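Local coordinates for protein formylmethanofuran--tetrahydromethanopterin formyltransferase (Methanosarcina barkeri, PDB 1M5S) that catalyses the reversible transfer of a formyl group from formylmethanofuran to tetrahydromethanopterin, the second step in methanogenesis from carbon dioxide, at residues Y12-L24 and N154-F166. Sequence-based numbering, arbitrary orientation.
Sequences YAEAFPIKIARVL and NIGAIAGIAGGNF
Phe16 and Ala162 exchange a pair of backbone hydrogen bonds, and Ile18 with Gly160 and Ile20 with Ile158 repeat the antiparallel pattern, so that 12-24 and 154-166 run together through the middle of the chain. The pairing illustrates how two long strands, 130 residues apart at their closest ends, can join distant parts of a formyltransferase subunit, here the N-terminal family region and that of the proximal lobe. The bonds are not equivalent: Gly160 N meets Ile18 O at 2.6 Å, whereas Ile18 N approaches Gly160 O from above the carbonyl plane, 57° out of it. Near the end of the pairing, Arg22 N reaches Gly156 O only weakly.

Ile18 can be followed atom by atom over the methyl of Ala162. Its CB lies 3.8 Å from Ala162 CB and its CG2 rests closer, at 3.6 Å from that same Ala162 CB. CG1 stands opposite the backbone N (chi1 -161°) and carries CD1 back to 3.9 Å from Ala162 CB, so both branches straddle one methyl; beyond it the side chain packs on Cys77. Gly160, without a side chain, is where Ile20 CD1 lies, 3.8 Å from Gly160 CA, and a CB there would collide with that methyl. Ala15 CB touches Ile161 CG2 at 3.5 Å.

Where the strands diverge, Asn165 ND2 lies against Ala13 CB and donates to Gly163 O at 3.1 Å, nearly straight at 171°, as OD1 accepts from Gly280 N. With an alanine here, Gly163 O and Gly280 N would probably lose these mates, and the backbone at Gly163 is likely to be freer to shift. Six backbone bonds, with apolar side chains packed against them, thus make the junction chiefly a main-chain one, while Asn165 OD1 and the Glu14 carboxylate, which accepts from Tyr282 N, link this end to the loop.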
# COMPACT_ATOMS: atom_id res chain seq x y z
N TYR A 12 22.07 14.43 -23.98
CA TYR A 12 22.69 13.67 -22.89
C TYR A 12 22.36 14.28 -21.54
O TYR A 12 22.01 15.46 -21.43
CB TYR A 12 24.21 13.68 -23.06
CG TYR A 12 24.81 15.09 -23.04
CD1 TYR A 12 24.80 15.87 -24.20
CD2 TYR A 12 25.36 15.60 -21.86
CE1 TYR A 12 25.34 17.17 -24.18
CE2 TYR A 12 25.89 16.90 -21.84
CZ TYR A 12 25.88 17.68 -23.00
OH TYR A 12 26.39 18.95 -22.97
N ALA A 13 22.34 13.42 -20.52
CA ALA A 13 22.26 13.86 -19.14
C ALA A 13 23.66 14.20 -18.63
O ALA A 13 24.62 13.47 -18.89
CB ALA A 13 21.64 12.77 -18.27
N GLU A 14 23.74 15.28 -17.86
CA GLU A 14 24.98 15.74 -17.26
C GLU A 14 24.97 15.42 -15.77
O GLU A 14 24.23 16.04 -14.99
CB GLU A 14 25.13 17.24 -17.48
CG GLU A 14 26.35 17.87 -16.81
CD GLU A 14 27.15 18.73 -17.76
OE1 GLU A 14 26.54 19.51 -18.52
OE2 GLU A 14 28.39 18.60 -17.76
N ALA A 15 25.87 14.52 -15.37
CA ALA A 15 25.93 14.05 -13.99
C ALA A 15 27.20 14.48 -13.24
O ALA A 15 28.28 14.59 -13.83
CB ALA A 15 25.79 12.53 -13.96
N PHE A 16 27.06 14.62 -11.92
CA PHE A 16 28.14 15.08 -11.03
C PHE A 16 28.65 13.94 -10.15
O PHE A 16 27.92 12.97 -9.87
CB PHE A 16 27.62 16.21 -10.15
CG PHE A 16 26.94 17.31 -10.91
CD1 PHE A 16 25.70 17.10 -11.51
CD2 PHE A 16 27.54 18.56 -11.05
CE1 PHE A 16 25.07 18.11 -12.23
CE2 PHE A 16 26.91 19.58 -11.76
CZ PHE A 16 25.68 19.36 -12.36
N PRO A 17 29.92 14.02 -9.70
CA PRO A 17 30.37 13.05 -8.70
C PRO A 17 29.75 13.32 -7.32
O PRO A 17 29.42 14.47 -6.99
CB PRO A 17 31.89 13.23 -8.70
CG PRO A 17 32.08 14.66 -9.08
CD PRO A 17 31.00 14.94 -10.10
N ILE A 18 29.50 12.25 -6.58
CA ILE A 18 28.97 12.37 -5.22
C ILE A 18 29.43 11.19 -4.37
O ILE A 18 29.94 10.19 -4.89
CB ILE A 18 27.42 12.47 -5.25
CG1 ILE A 18 26.91 13.05 -3.92
CG2 ILE A 18 26.81 11.11 -5.56
CD1 ILE A 18 25.57 13.74 -4.01
N LYS A 19 29.38 11.35 -3.05
CA LYS A 19 29.71 10.25 -2.15
C LYS A 19 28.43 9.49 -1.81
O LYS A 19 27.42 10.10 -1.42
CB LYS A 19 30.37 10.80 -0.88
CG LYS A 19 31.56 11.70 -1.14
CD LYS A 19 32.62 11.01 -1.98
CE LYS A 19 33.86 11.87 -2.11
NZ LYS A 19 35.00 11.10 -2.69
N ILE A 20 28.49 8.17 -1.92
CA ILE A 20 27.32 7.32 -1.70
C ILE A 20 27.61 6.22 -0.67
O ILE A 20 28.53 5.43 -0.85
CB ILE A 20 26.84 6.65 -3.02
CG1 ILE A 20 26.43 7.72 -4.05
CG2 ILE A 20 25.63 5.75 -2.74
CD1 ILE A 20 26.05 7.17 -5.40
N ALA A 21 26.82 6.21 0.41
CA ALA A 21 26.81 5.09 1.35
C ALA A 21 25.60 4.19 1.11
O ALA A 21 24.51 4.68 0.88
CB ALA A 21 26.79 5.62 2.79
N ARG A 22 25.84 2.89 0.97
CA ARG A 22 24.82 1.85 0.83
C ARG A 22 24.59 1.16 2.18
O ARG A 22 25.55 0.77 2.87
CB ARG A 22 25.29 0.82 -0.20
CG ARG A 22 24.15 0.07 -0.88
CD ARG A 22 24.61 -1.29 -1.41
NE ARG A 22 23.76 -1.84 -2.47
CZ ARG A 22 23.73 -3.14 -2.79
NH1 ARG A 22 24.51 -4.02 -2.14
NH2 ARG A 22 22.96 -3.67 -3.75
N VAL A 23 23.32 1.10 2.59
CA VAL A 23 22.90 0.47 3.85
C VAL A 23 21.77 -0.53 3.58
O VAL A 23 20.81 -0.22 2.88
CB VAL A 23 22.37 1.52 4.87
CG1 VAL A 23 22.10 0.85 6.20
CG2 VAL A 23 23.34 2.65 5.02
N LEU A 24 21.86 -1.72 4.19
CA LEU A 24 20.77 -2.69 4.19
C LEU A 24 19.99 -2.63 5.50
O LEU A 24 20.57 -2.80 6.57
CB LEU A 24 21.32 -4.10 3.99
CG LEU A 24 20.34 -5.28 4.11
CD1 LEU A 24 19.27 -5.18 3.05
CD2 LEU A 24 21.10 -6.57 3.97
N ASN A 154 30.42 -1.39 10.46
CA ASN A 154 30.73 -0.39 9.45
C ASN A 154 29.64 -0.26 8.39
O ASN A 154 28.93 -1.22 8.09
CB ASN A 154 32.05 -0.75 8.74
CG ASN A 154 33.27 -0.40 9.57
OD1 ASN A 154 33.30 0.62 10.27
ND2 ASN A 154 34.30 -1.22 9.47
N ILE A 155 29.56 0.93 7.80
CA ILE A 155 28.84 1.11 6.54
C ILE A 155 29.79 1.69 5.48
O ILE A 155 30.37 2.77 5.66
CB ILE A 155 27.62 2.04 6.73
CG1 ILE A 155 26.53 1.29 7.48
CG2 ILE A 155 27.10 2.52 5.39
CD1 ILE A 155 25.80 2.14 8.46
N GLY A 156 29.93 0.97 4.37
CA GLY A 156 30.81 1.39 3.29
C GLY A 156 30.26 2.53 2.46
O GLY A 156 29.04 2.73 2.37
N ALA A 157 31.17 3.25 1.82
CA ALA A 157 30.83 4.37 0.95
C ALA A 157 31.83 4.42 -0.20
O ALA A 157 32.92 3.87 -0.11
CB ALA A 157 30.86 5.68 1.74
N ILE A 158 31.39 4.96 -1.34
CA ILE A 158 32.25 5.12 -2.51
C ILE A 158 32.02 6.47 -3.18
O ILE A 158 31.23 7.29 -2.71
CB ILE A 158 32.03 3.99 -3.56
CG1 ILE A 158 30.54 3.80 -3.85
CG2 ILE A 158 32.66 2.69 -3.08
CD1 ILE A 158 30.09 4.38 -5.15
N ALA A 159 32.85 6.74 -4.18
CA ALA A 159 32.67 7.89 -5.07
C ALA A 159 31.70 7.47 -6.17
O ALA A 159 32.00 6.58 -6.98
CB ALA A 159 34.02 8.31 -5.68
N GLY A 160 30.49 8.00 -6.09
CA GLY A 160 29.45 7.62 -7.04
C GLY A 160 29.06 8.77 -7.93
O GLY A 160 29.81 9.73 -8.10
N ILE A 161 27.84 8.70 -8.44
CA ILE A 161 27.37 9.61 -9.48
C ILE A 161 25.96 10.07 -9.15
O ILE A 161 25.08 9.26 -8.91
CB ILE A 161 27.35 8.90 -10.86
CG1 ILE A 161 28.69 8.19 -11.11
CG2 ILE A 161 27.07 9.91 -11.95
CD1 ILE A 161 28.66 7.24 -12.28
N ALA A 162 25.77 11.38 -9.10
CA ALA A 162 24.45 11.96 -8.88
C ALA A 162 24.02 12.77 -10.10
O ALA A 162 24.86 13.38 -10.76
CB ALA A 162 24.47 12.84 -7.65
N GLY A 163 22.74 12.72 -10.44
CA GLY A 163 22.21 13.62 -11.46
C GLY A 163 22.01 13.04 -12.84
O GLY A 163 21.69 13.79 -13.77
N GLY A 164 22.21 11.73 -13.01
CA GLY A 164 21.70 11.06 -14.21
C GLY A 164 20.19 11.26 -14.32
O GLY A 164 19.51 11.38 -13.30
N ASN A 165 19.67 11.42 -15.53
CA ASN A 165 18.26 11.78 -15.66
C ASN A 165 17.72 11.62 -17.08
O ASN A 165 18.49 11.42 -18.02
CB ASN A 165 18.03 13.23 -15.18
CG ASN A 165 18.54 14.26 -16.17
OD1 ASN A 165 17.84 14.64 -17.11
ND2 ASN A 165 19.76 14.74 -15.96
N PHE A 166 16.40 11.62 -17.19
CA PHE A 166 15.73 11.86 -18.47
C PHE A 166 14.40 12.58 -18.24
O PHE A 166 13.89 12.62 -17.12
CB PHE A 166 15.53 10.54 -19.24
CG PHE A 166 14.67 9.54 -18.52
CD1 PHE A 166 13.29 9.52 -18.70
CD2 PHE A 166 15.24 8.60 -17.66
CE1 PHE A 166 12.49 8.59 -18.04
CE2 PHE A 166 14.45 7.67 -16.99
CZ PHE A 166 13.07 7.66 -17.18